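Local coordinates for kelch-like protein 7 (Homo sapiens, PDB 3II7), which serves as the substrate-specific adapter of a CUL3-RBX1 E3 ubiquitin ligase, this chain being its Kelch-repeat β-propeller domain, which probably recruits substrates, at residues S135-H143 against Y153-N161; A16-R27 against W36-K45. All blocks are in the same frame, centred on the assembly; numbering follows the deposited sequence. Where two conformers were deposited one is given.

From the N terminus, contact 2 comes first and closes entirely within the first Kelch repeat: the turn after strand 13-18 and the start of strand 26-30 meet strand 35-38 and the loop that follows it. Contact 1 opens only later, where the loop after strand 129-133 in the third repeat folds against strand 151-155 and the double-glycine turn of the fourth. The two are in series, neither nesting nor crossing, with centres 28 Å apart on opposite sides of the chain's centre. Contact 2 thus works inside the blade completed by strand 290-295, whereas contact 1 joins the loop leaving one blade to the next blade along.

Contact 1 (S135-H143 against Y153-N161). With EDO (1,2-ethanediol), chain T.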
loop_
_atom_site.group_PDB
_atom_site.type_symbol
_atom_site.label_atom_id
_atom_site.label_comp_id
_atom_site.label_asym_id
_atom_site.label_seq_id
_atom_site.Cartn_x
_atom_site.Cartn_y
_atom_site.Cartn_z
ATOM N N SER A 135 14.911 -2.088 13.191
ATOM C CA SER A 135 14.893 -1.321 11.960
ATOM C C SER A 135 15.122 -2.193 10.732
ATOM O O SER A 135 15.836 -3.214 10.796
ATOM C CB SER A 135 15.990 -0.273 12.001
ATOM O OG SER A 135 15.651 0.753 12.927
ATOM N N MET A 136 14.578 -1.762 9.598
ATOM C CA MET A 136 14.890 -2.405 8.318
ATOM C C MET A 136 16.374 -2.366 8.028
ATOM O O MET A 136 17.115 -1.496 8.518
ATOM C CB MET A 136 14.148 -1.737 7.145
ATOM C CG MET A 136 12.665 -1.833 7.222
ATOM S SD MET A 136 11.792 -1.071 5.848
ATOM C CE MET A 136 12.254 0.688 6.027
ATOM N N LEU A 137 16.791 -3.307 7.199
ATOM C CA LEU A 137 18.195 -3.402 6.743
ATOM C C LEU A 137 18.577 -2.242 5.794
ATOM O O LEU A 137 19.733 -1.792 5.790
ATOM C CB LEU A 137 18.432 -4.750 6.054
ATOM C CG LEU A 137 18.270 -5.989 6.983
ATOM C CD1 LEU A 137 18.243 -7.271 6.197
ATOM C CD2 LEU A 137 19.409 -6.045 7.992
ATOM N N THR A 138 17.604 -1.769 4.992
ATOM C CA THR A 138 17.798 -0.649 4.053
ATOM C C THR A 138 16.699 0.368 4.265
ATOM O O THR A 138 15.509 0.019 4.303
ATOM C CB THR A 138 17.738 -1.130 2.599
ATOM O OG1 THR A 138 18.739 -2.160 2.372
ATOM C CG2 THR A 138 17.919 0.043 1.620
ATOM N N GLN A 139 17.101 1.619 4.420
ATOM C CA GLN A 139 16.177 2.711 4.546
ATOM C C GLN A 139 15.404 2.852 3.235
ATOM O O GLN A 139 15.946 2.593 2.148
ATOM C CB GLN A 139 16.934 4.006 4.860
ATOM C CG GLN A 139 17.794 4.525 3.717
ATOM C CD GLN A 139 18.966 5.368 4.183
ATOM O OE1 GLN A 139 19.971 4.844 4.608
ATOM N NE2 GLN A 139 18.834 6.688 4.090
ATOM N N ARG A 140 14.149 3.258 3.334
ATOM C CA ARG A 140 13.306 3.381 2.133
ATOM C C ARG A 140 12.055 4.245 2.330
ATOM O O ARG A 140 11.536 4.304 3.412
ATOM C CB ARG A 140 12.906 2.002 1.588
ATOM C CG ARG A 140 12.305 1.084 2.514
ATOM C CD ARG A 140 12.200 -0.331 1.893
ATOM N NE ARG A 140 13.344 -1.255 2.116
ATOM C CZ ARG A 140 13.827 -2.117 1.218
ATOM N NH1 ARG A 140 13.389 -2.130 -0.031
ATOM N NH2 ARG A 140 14.828 -2.931 1.538
ATOM N N CYS A 141 11.665 4.951 1.259
ATOM C CA CYS A 141 10.391 5.693 1.114
ATOM C C CYS A 141 9.655 5.146 -0.104
ATOM O O CYS A 141 10.303 4.744 -1.066
ATOM C CB CYS A 141 10.658 7.176 0.825
ATOM S SG CYS A 141 11.289 8.131 2.167
ATOM N N SER A 142 8.325 5.219 -0.102
ATOM C CA SER A 142 7.515 4.908 -1.279
ATOM C C SER A 142 7.641 3.461 -1.675
ATOM O O SER A 142 7.435 3.111 -2.816
ATOM C CB SER A 142 7.893 5.818 -2.458
ATOM O OG SER A 142 7.758 7.185 -2.108
ATOM N N HIS A 143 7.998 2.649 -0.701
ATOM C CA HIS A 143 8.064 1.215 -0.835
ATOM C C HIS A 143 6.717 0.567 -0.581
ATOM O O HIS A 143 5.811 1.161 -0.017
ATOM C CB HIS A 143 9.074 0.640 0.185
ATOM C CG HIS A 143 8.796 1.051 1.606
ATOM N ND1 HIS A 143 8.811 2.372 2.003
ATOM C CD2 HIS A 143 8.504 0.324 2.717
ATOM C CE1 HIS A 143 8.507 2.442 3.288
ATOM N NE2 HIS A 143 8.355 1.215 3.755
ATOM N N TYR A 153 6.638 -8.340 4.593
ATOM C CA TYR A 153 7.555 -8.176 3.464
ATOM C C TYR A 153 7.580 -6.730 3.027
ATOM O O TYR A 153 6.528 -6.080 2.887
ATOM C CB TYR A 153 7.126 -9.013 2.282
ATOM C CG TYR A 153 7.200 -10.486 2.508
ATOM C CD1 TYR A 153 8.281 -11.239 2.055
ATOM C CD2 TYR A 153 6.207 -11.141 3.206
ATOM C CE1 TYR A 153 8.355 -12.598 2.296
ATOM C CE2 TYR A 153 6.272 -12.521 3.443
ATOM C CZ TYR A 153 7.363 -13.242 2.977
ATOM O OH TYR A 153 7.445 -14.597 3.195
ATOM N N VAL A 154 8.780 -6.228 2.792
ATOM C CA VAL A 154 8.984 -4.925 2.201
ATOM C C VAL A 154 9.773 -5.086 0.891
ATOM O O VAL A 154 10.675 -5.891 0.837
ATOM C CB VAL A 154 9.800 -4.052 3.149
ATOM C CG1 VAL A 154 10.235 -2.811 2.459
ATOM C CG2 VAL A 154 8.996 -3.712 4.399
ATOM N N CYS A 155 9.441 -4.306 -0.135
ATOM C CA CYS A 155 10.256 -4.232 -1.316
ATOM C C CYS A 155 10.167 -2.906 -2.021
ATOM O O CYS A 155 9.116 -2.195 -2.027
ATOM C CB CYS A 155 10.000 -5.334 -2.299
ATOM S SG CYS A 155 8.394 -5.299 -2.976
ATOM N N GLY A 156 11.266 -2.602 -2.638
ATOM C CA GLY A 156 11.440 -1.402 -3.434
ATOM C C GLY A 156 11.409 -0.134 -2.604
ATOM O O GLY A 156 11.858 -0.111 -1.454
ATOM N N GLY A 157 10.906 0.920 -3.206
ATOM C CA GLY A 157 11.008 2.256 -2.635
ATOM C C GLY A 157 12.253 2.962 -3.130
ATOM O O GLY A 157 12.957 2.493 -4.035
ATOM N N SER A 158 12.536 4.122 -2.541
ATOM C CA SER A 158 13.719 4.877 -2.908
ATOM C C SER A 158 14.466 5.375 -1.697
ATOM O O SER A 158 13.936 5.386 -0.582
ATOM C CB SER A 158 13.344 6.047 -3.795
ATOM O OG SER A 158 12.506 6.950 -3.111
ATOM N N LEU A 159 15.707 5.811 -1.932
ATOM C CA LEU A 159 16.462 6.588 -0.943
ATOM C C LEU A 159 17.191 7.711 -1.696
ATOM O O LEU A 159 17.410 7.596 -2.907
ATOM C CB LEU A 159 17.427 5.705 -0.171
ATOM C CG LEU A 159 18.304 4.690 -0.921
ATOM C CD1 LEU A 159 19.384 5.339 -1.763
ATOM C CD2 LEU A 159 18.947 3.752 0.134
ATOM N N GLY A 160 17.524 8.790 -0.990
ATOM C CA GLY A 160 18.184 9.945 -1.585
ATOM C C GLY A 160 17.217 10.797 -2.389
ATOM O O GLY A 160 15.999 10.550 -2.390
ATOM N N ASN A 161 17.739 11.814 -3.070
ATOM C CA ASN A 161 16.860 12.697 -3.886
ATOM C C ASN A 161 16.729 12.230 -5.362
ATOM O O ASN A 161 17.244 11.168 -5.733
ATOM C CB ASN A 161 17.293 14.151 -3.762
ATOM C CG ASN A 161 18.654 14.426 -4.369
ATOM O OD1 ASN A 161 19.143 13.681 -5.217
ATOM N ND2 ASN A 161 19.262 15.516 -3.944
HETATM C C1 EDO T . 20.585 0.448 10.891
HETATM O O1 EDO T . 20.436 1.035 12.192
HETATM C C2 EDO T . 19.372 -0.425 10.558
HETATM O O2 EDO T . 19.614 -1.179 9.359
HETATM O O HOH W 1 10.271 8.532 -3.126
#
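C141 and S158 form a single antiparallel hydrogen-bonded bridge, CA to CA 5.3 Å. Its two bonds run from C141 N to S158 O at 3.0 Å and from S158 N to C141 O at 2.7 Å. Next to it, G157 and H143 come within 3.6 Å of each other, CA to CA; a CB on G157 would collide with C141 O and H143 CB.

R140 supplies the side-chain hydrogen bond across the contact. Its CG sits between the backbone N and carbonyl carbon (chi1 52°), and a bend at chi3 lays the chain past V154, whose CG1, in the given conformer, lies over one guanidinium face. R140 NH1 donates to G156 O at 2.9 Å with an N-H...O angle of 156°; the donor lies in the carbonyl plane on a lone pair, and the oxygen is near the guanidinium plane. NH1 also reaches S170 O, and NH2 makes a salt bridge to E172, so several bonds fix the rotation of this buried cation.

The loop 135-143 lies in the third Kelch repeat, between strands 129-133 and 144-148, while 153-161 belongs to the fourth and carries the double glycine, G156-G157, a hallmark of Kelch β-propeller blades. In the given conformer V154 is also touched by M136 SD, 4.1 Å from its CG2, and by the H143 ring, whose CD2 lies 3.6 Å from V154 CG1. H143 NE2 bonds to S107 OG, and R140 CG sits over one ring face, toward its rim. Farther out, L159 CD2 packs across Q139 CG at 3.8 Å, and one water links S142 OG to S158 OG.

Contact 2 (A16-R27 against W36-K45); sequences ALFGGSQPQSCR and WTDIRCPFEK. With EDO (1,2-ethanediol), chain B; EDO (1,2-ethanediol), chain M; EDO (1,2-ethanediol), chain D; EDO (1,2-ethanediol), chain E.
R27 and D38 face each other as an antiparallel non-hydrogen-bonded pair, CA to CA 4.4 Å, in the hairpin of strands 26-30 and 35-38; past it the chains run on until G20 and K45 approach to 3.8 Å between CA atoms. A backbone bond joins I39 N to C26 O at 2.9 Å.

The R27 and D38 side chains lie side by side, pointing the same way. R27 NE meets D38 OD1 at 2.8 Å in a salt bridge, with a weak second bond from R27 NH2. Both bonds end on OD1, and the guanidinium and carboxylate planes are 46° apart, so this is not the flat pairing of two nitrogens with two oxygens. W36 CB sits over one guanidinium face, toward its rim, 3.5 Å from R27 NH1, and Q24 CG lies over the other. At its far rim the indole meets L17, whose CD2 is 3.9 Å from W36 CH2.

I39 packs on the side turned to the next blade, where it also meets Y75. With CG1 beside the backbone N (chi1 -60°), its CD1 reaches A16 CB and the F18 ring, while its CB packs on C26 CB. C26 SG then contacts C41 CB at 3.6 Å and accepts from G19 N. The G19-G20 pair is the double glycine of this first Kelch blade; K45 CG lies 3.6 Å from G20 CA, and K45 NZ bonds weakly to G19 O.

An ethanediol, probably from the crystallisation liquor, bridges I39 O and C41 N, and accepts a weak bond from C26 N. The chemistry is therefore divided: I39, A16, F18, C26 and C41 pack through apolar groups and sulfur, while the R27-D38 ion pair involves the sheet's edge strand, where solvent would probably weaken its pull.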
loop_
_atom_site.group_PDB
_atom_site.type_symbol
_atom_site.label_atom_id
_atom_site.label_comp_id
_atom_site.label_asym_id
_atom_site.label_seq_id
_atom_site.Cartn_x
_atom_site.Cartn_y
_atom_site.Cartn_z
ATOM N N ALA A 16 -11.463 -0.275 -0.199
ATOM C CA ALA A 16 -11.786 1.081 0.269
ATOM C C ALA A 16 -10.720 2.043 -0.193
ATOM O O ALA A 16 -9.526 1.785 -0.048
ATOM C CB ALA A 16 -11.883 1.104 1.760
ATOM N N LEU A 17 -11.168 3.163 -0.758
ATOM C CA LEU A 17 -10.269 4.209 -1.261
ATOM C C LEU A 17 -10.551 5.490 -0.498
ATOM O O LEU A 17 -11.719 5.883 -0.354
ATOM C CB LEU A 17 -10.467 4.415 -2.751
ATOM C CG LEU A 17 -9.896 3.302 -3.657
ATOM C CD1 LEU A 17 -10.677 2.028 -3.531
ATOM C CD2 LEU A 17 -9.863 3.768 -5.107
ATOM N N PHE A 18 -9.494 6.124 0.011
ATOM C CA PHE A 18 -9.640 7.348 0.808
ATOM C C PHE A 18 -8.906 8.495 0.205
ATOM O O PHE A 18 -7.681 8.420 0.013
ATOM C CB PHE A 18 -9.171 7.133 2.230
ATOM C CG PHE A 18 -9.966 6.076 2.985
ATOM C CD1 PHE A 18 -9.578 4.722 2.939
ATOM C CD2 PHE A 18 -11.105 6.423 3.698
ATOM C CE1 PHE A 18 -10.295 3.757 3.606
ATOM C CE2 PHE A 18 -11.832 5.463 4.377
ATOM C CZ PHE A 18 -11.422 4.112 4.335
ATOM N N GLY A 19 -9.632 9.588 -0.060
ATOM C CA GLY A 19 -9.071 10.735 -0.755
ATOM C C GLY A 19 -9.509 12.069 -0.239
ATOM O O GLY A 19 -9.534 13.030 -0.996
ATOM N N GLY A 20 -9.858 12.145 1.048
ATOM C CA GLY A 20 -10.169 13.431 1.671
ATOM C C GLY A 20 -11.629 13.602 1.994
ATOM O O GLY A 20 -12.350 12.628 2.199
ATOM N N SER A 21 -12.060 14.858 2.056
ATOM C CA SER A 21 -13.388 15.195 2.559
ATOM C C SER A 21 -14.349 15.763 1.508
ATOM O O SER A 21 -15.488 16.082 1.845
ATOM C CB SER A 21 -13.265 16.178 3.725
ATOM O OG SER A 21 -12.618 17.371 3.298
ATOM N N GLN A 22 -13.906 15.895 0.254
ATOM C CA GLN A 22 -14.798 16.342 -0.833
ATOM C C GLN A 22 -15.796 15.255 -1.181
ATOM O O GLN A 22 -15.523 14.048 -0.985
ATOM C CB GLN A 22 -14.022 16.726 -2.108
ATOM C CG GLN A 22 -13.689 18.200 -2.225
ATOM C CD GLN A 22 -12.716 18.640 -1.182
ATOM O OE1 GLN A 22 -12.173 17.815 -0.456
ATOM N NE2 GLN A 22 -12.487 19.949 -1.086
ATOM N N PRO A 23 -16.962 15.653 -1.721
ATOM C CA PRO A 23 -17.903 14.604 -2.108
ATOM C C PRO A 23 -17.303 13.563 -3.070
ATOM O O PRO A 23 -16.542 13.905 -4.002
ATOM C CB PRO A 23 -19.047 15.388 -2.781
ATOM C CG PRO A 23 -19.043 16.692 -2.094
ATOM C CD PRO A 23 -17.569 16.996 -1.809
ATOM N N GLN A 24 -17.636 12.301 -2.808
ATOM C CA GLN A 24 -17.191 11.155 -3.598
ATOM C C GLN A 24 -15.681 10.924 -3.546
ATOM O O GLN A 24 -15.154 10.147 -4.341
ATOM C CB GLN A 24 -17.695 11.238 -5.058
ATOM C CG GLN A 24 -19.202 11.071 -5.219
ATOM C CD GLN A 24 -20.000 12.303 -4.837
ATOM O OE1 GLN A 24 -20.891 12.235 -3.993
ATOM N NE2 GLN A 24 -19.697 13.439 -5.474
ATOM N N SER A 25 -14.990 11.538 -2.586
ATOM C CA SER A 25 -13.534 11.399 -2.505
ATOM C C SER A 25 -13.092 10.219 -1.629
ATOM O O SER A 25 -11.907 9.870 -1.617
ATOM C CB SER A 25 -12.890 12.687 -2.025
ATOM O OG SER A 25 -13.139 12.899 -0.658
ATOM N N CYS A 26 -14.038 9.594 -0.912
ATOM C CA CYS A 26 -13.776 8.288 -0.258
ATOM C C CYS A 26 -14.893 7.340 -0.655
ATOM O O CYS A 26 -16.058 7.716 -0.592
ATOM C CB CYS A 26 -13.711 8.400 1.262
ATOM S SG CYS A 26 -12.461 9.471 1.916
ATOM N N ARG A 27 -14.529 6.144 -1.137
ATOM C CA ARG A 27 -15.507 5.206 -1.680
ATOM C C ARG A 27 -15.065 3.759 -1.508
ATOM O O ARG A 27 -13.853 3.465 -1.453
ATOM C CB ARG A 27 -15.744 5.477 -3.179
ATOM C CG ARG A 27 -16.091 6.912 -3.567
ATOM C CD ARG A 27 -16.604 6.999 -5.001
ATOM N NE ARG A 27 -18.063 6.989 -5.068
ATOM C CZ ARG A 27 -18.787 6.974 -6.189
ATOM N NH1 ARG A 27 -18.185 6.948 -7.381
ATOM N NH2 ARG A 27 -20.126 6.981 -6.118
ATOM N N TRP A 36 -19.423 1.363 -6.984
ATOM C CA TRP A 36 -18.734 2.333 -6.138
ATOM C C TRP A 36 -19.763 2.910 -5.174
ATOM O O TRP A 36 -20.880 3.334 -5.605
ATOM C CB TRP A 36 -18.160 3.462 -6.981
ATOM C CG TRP A 36 -16.987 3.109 -7.861
ATOM C CD1 TRP A 36 -17.008 2.880 -9.241
ATOM C CD2 TRP A 36 -15.638 3.011 -7.471
ATOM N NE1 TRP A 36 -15.741 2.652 -9.691
ATOM C CE2 TRP A 36 -14.876 2.719 -8.635
ATOM C CE3 TRP A 36 -14.969 3.164 -6.249
ATOM C CZ2 TRP A 36 -13.509 2.556 -8.593
ATOM C CZ3 TRP A 36 -13.609 2.992 -6.216
ATOM C CH2 TRP A 36 -12.888 2.698 -7.384
ATOM N N THR A 37 -19.424 2.939 -3.880
ATOM C CA THR A 37 -20.305 3.499 -2.866
ATOM C C THR A 37 -19.582 4.485 -1.982
ATOM O O THR A 37 -18.504 4.200 -1.492
ATOM C CB THR A 37 -20.893 2.385 -1.968
ATOM O OG1 THR A 37 -21.527 1.400 -2.788
ATOM C CG2 THR A 37 -21.908 2.970 -0.980
ATOM N N ASP A 38 -20.193 5.641 -1.759
ATOM C CA ASP A 38 -19.594 6.695 -0.922
ATOM C C ASP A 38 -19.361 6.314 0.555
ATOM O O ASP A 38 -20.185 5.656 1.178
ATOM C CB ASP A 38 -20.450 7.960 -0.975
ATOM C CG ASP A 38 -20.468 8.624 -2.352
ATOM O OD1 ASP A 38 -19.647 8.291 -3.234
ATOM O OD2 ASP A 38 -21.329 9.509 -2.529
ATOM N N ILE A 39 -18.202 6.730 1.075
ATOM C CA ILE A 39 -17.875 6.712 2.501
ATOM C C ILE A 39 -17.757 8.162 2.945
ATOM O O ILE A 39 -16.933 8.908 2.405
ATOM C CB ILE A 39 -16.514 6.026 2.755
ATOM C CG1 ILE A 39 -16.519 4.576 2.254
ATOM C CG2 ILE A 39 -16.145 6.061 4.237
ATOM C CD1 ILE A 39 -15.127 3.934 2.214
ATOM N N ARG A 40 -18.554 8.566 3.930
ATOM C CA ARG A 40 -18.428 9.902 4.494
ATOM C C ARG A 40 -17.152 9.999 5.325
ATOM O O ARG A 40 -16.891 9.133 6.156
ATOM C CB ARG A 40 -19.651 10.262 5.336
ATOM C CG ARG A 40 -20.925 10.412 4.501
ATOM C CD ARG A 40 -22.134 10.637 5.369
ATOM N NE ARG A 40 -22.382 9.460 6.211
ATOM C CZ ARG A 40 -23.181 9.419 7.274
ATOM N NH1 ARG A 40 -23.868 10.497 7.677
ATOM N NH2 ARG A 40 -23.279 8.282 7.954
ATOM N N CYS A 41 -16.354 11.039 5.063
ATOM C CA CYS A 41 -15.077 11.283 5.755
ATOM C C CYS A 41 -14.984 12.749 6.095
ATOM O O CYS A 41 -15.021 13.581 5.193
ATOM C CB CYS A 41 -13.912 10.941 4.869
ATOM S SG CYS A 41 -12.278 11.233 5.586
ATOM N N PRO A 42 -14.840 13.073 7.380
ATOM C CA PRO A 42 -14.788 14.469 7.803
ATOM C C PRO A 42 -13.352 15.036 7.926
ATOM O O PRO A 42 -13.163 16.123 8.462
ATOM C CB PRO A 42 -15.429 14.393 9.170
ATOM C CG PRO A 42 -14.887 13.124 9.727
ATOM C CD PRO A 42 -14.802 12.175 8.550
ATOM N N PHE A 43 -12.370 14.313 7.399
ATOM C CA PHE A 43 -10.948 14.738 7.440
ATOM C C PHE A 43 -10.433 15.057 6.063
ATOM O O PHE A 43 -10.720 14.336 5.090
ATOM C CB PHE A 43 -10.082 13.645 8.058
ATOM C CG PHE A 43 -10.491 13.282 9.463
ATOM C CD1 PHE A 43 -10.345 14.196 10.493
ATOM C CD2 PHE A 43 -11.016 12.036 9.753
ATOM C CE1 PHE A 43 -10.731 13.876 11.777
ATOM C CE2 PHE A 43 -11.405 11.711 11.042
ATOM C CZ PHE A 43 -11.258 12.641 12.051
ATOM N N GLU A 44 -9.650 16.132 5.988
ATOM C CA GLU A 44 -9.057 16.576 4.741
ATOM C C GLU A 44 -7.970 15.604 4.283
ATOM O O GLU A 44 -7.409 14.855 5.093
ATOM C CB GLU A 44 -8.478 17.966 4.916
ATOM C CG GLU A 44 -9.537 19.021 5.131
ATOM C CD GLU A 44 -9.001 20.430 4.982
ATOM O OE1 GLU A 44 -7.800 20.653 5.264
ATOM O OE2 GLU A 44 -9.784 21.314 4.573
ATOM N N LYS A 45 -7.672 15.639 2.989
ATOM C CA LYS A 45 -6.654 14.814 2.389
ATOM C C LYS A 45 -5.327 15.005 3.090
ATOM O O LYS A 45 -4.957 16.136 3.425
ATOM C CB LYS A 45 -6.394 15.246 0.945
ATOM C CG LYS A 45 -7.494 15.086 -0.017
ATOM C CD LYS A 45 -7.227 15.921 -1.296
ATOM C CE LYS A 45 -6.329 15.201 -2.262
ATOM N NZ LYS A 45 -7.079 14.117 -2.931
HETATM C C1 EDO B . -15.707 11.572 1.282
HETATM O O1 EDO B . -16.530 10.743 0.425
HETATM C C2 EDO B . -16.409 12.876 1.637
HETATM O O2 EDO B . -17.316 12.744 2.737
HETATM C C1 EDO M . -10.009 19.484 0.949
HETATM O O1 EDO M . -11.301 19.356 1.542
HETATM C C2 EDO M . -9.502 18.127 0.440
HETATM O O2 EDO M . -9.929 17.060 1.279
HETATM C C1 EDO D . -21.034 12.408 -0.004
HETATM O O1 EDO D . -20.590 13.755 -0.255
HETATM C C2 EDO D . -19.861 11.557 0.459
HETATM O O2 EDO D . -18.942 11.360 -0.627
HETATM C C1 EDO E . -15.033 6.089 -9.303
HETATM O O1 EDO E . -15.421 6.947 -8.201
HETATM C C2 EDO E . -15.132 6.849 -10.609
HETATM O O2 EDO E . -16.460 7.401 -10.716
#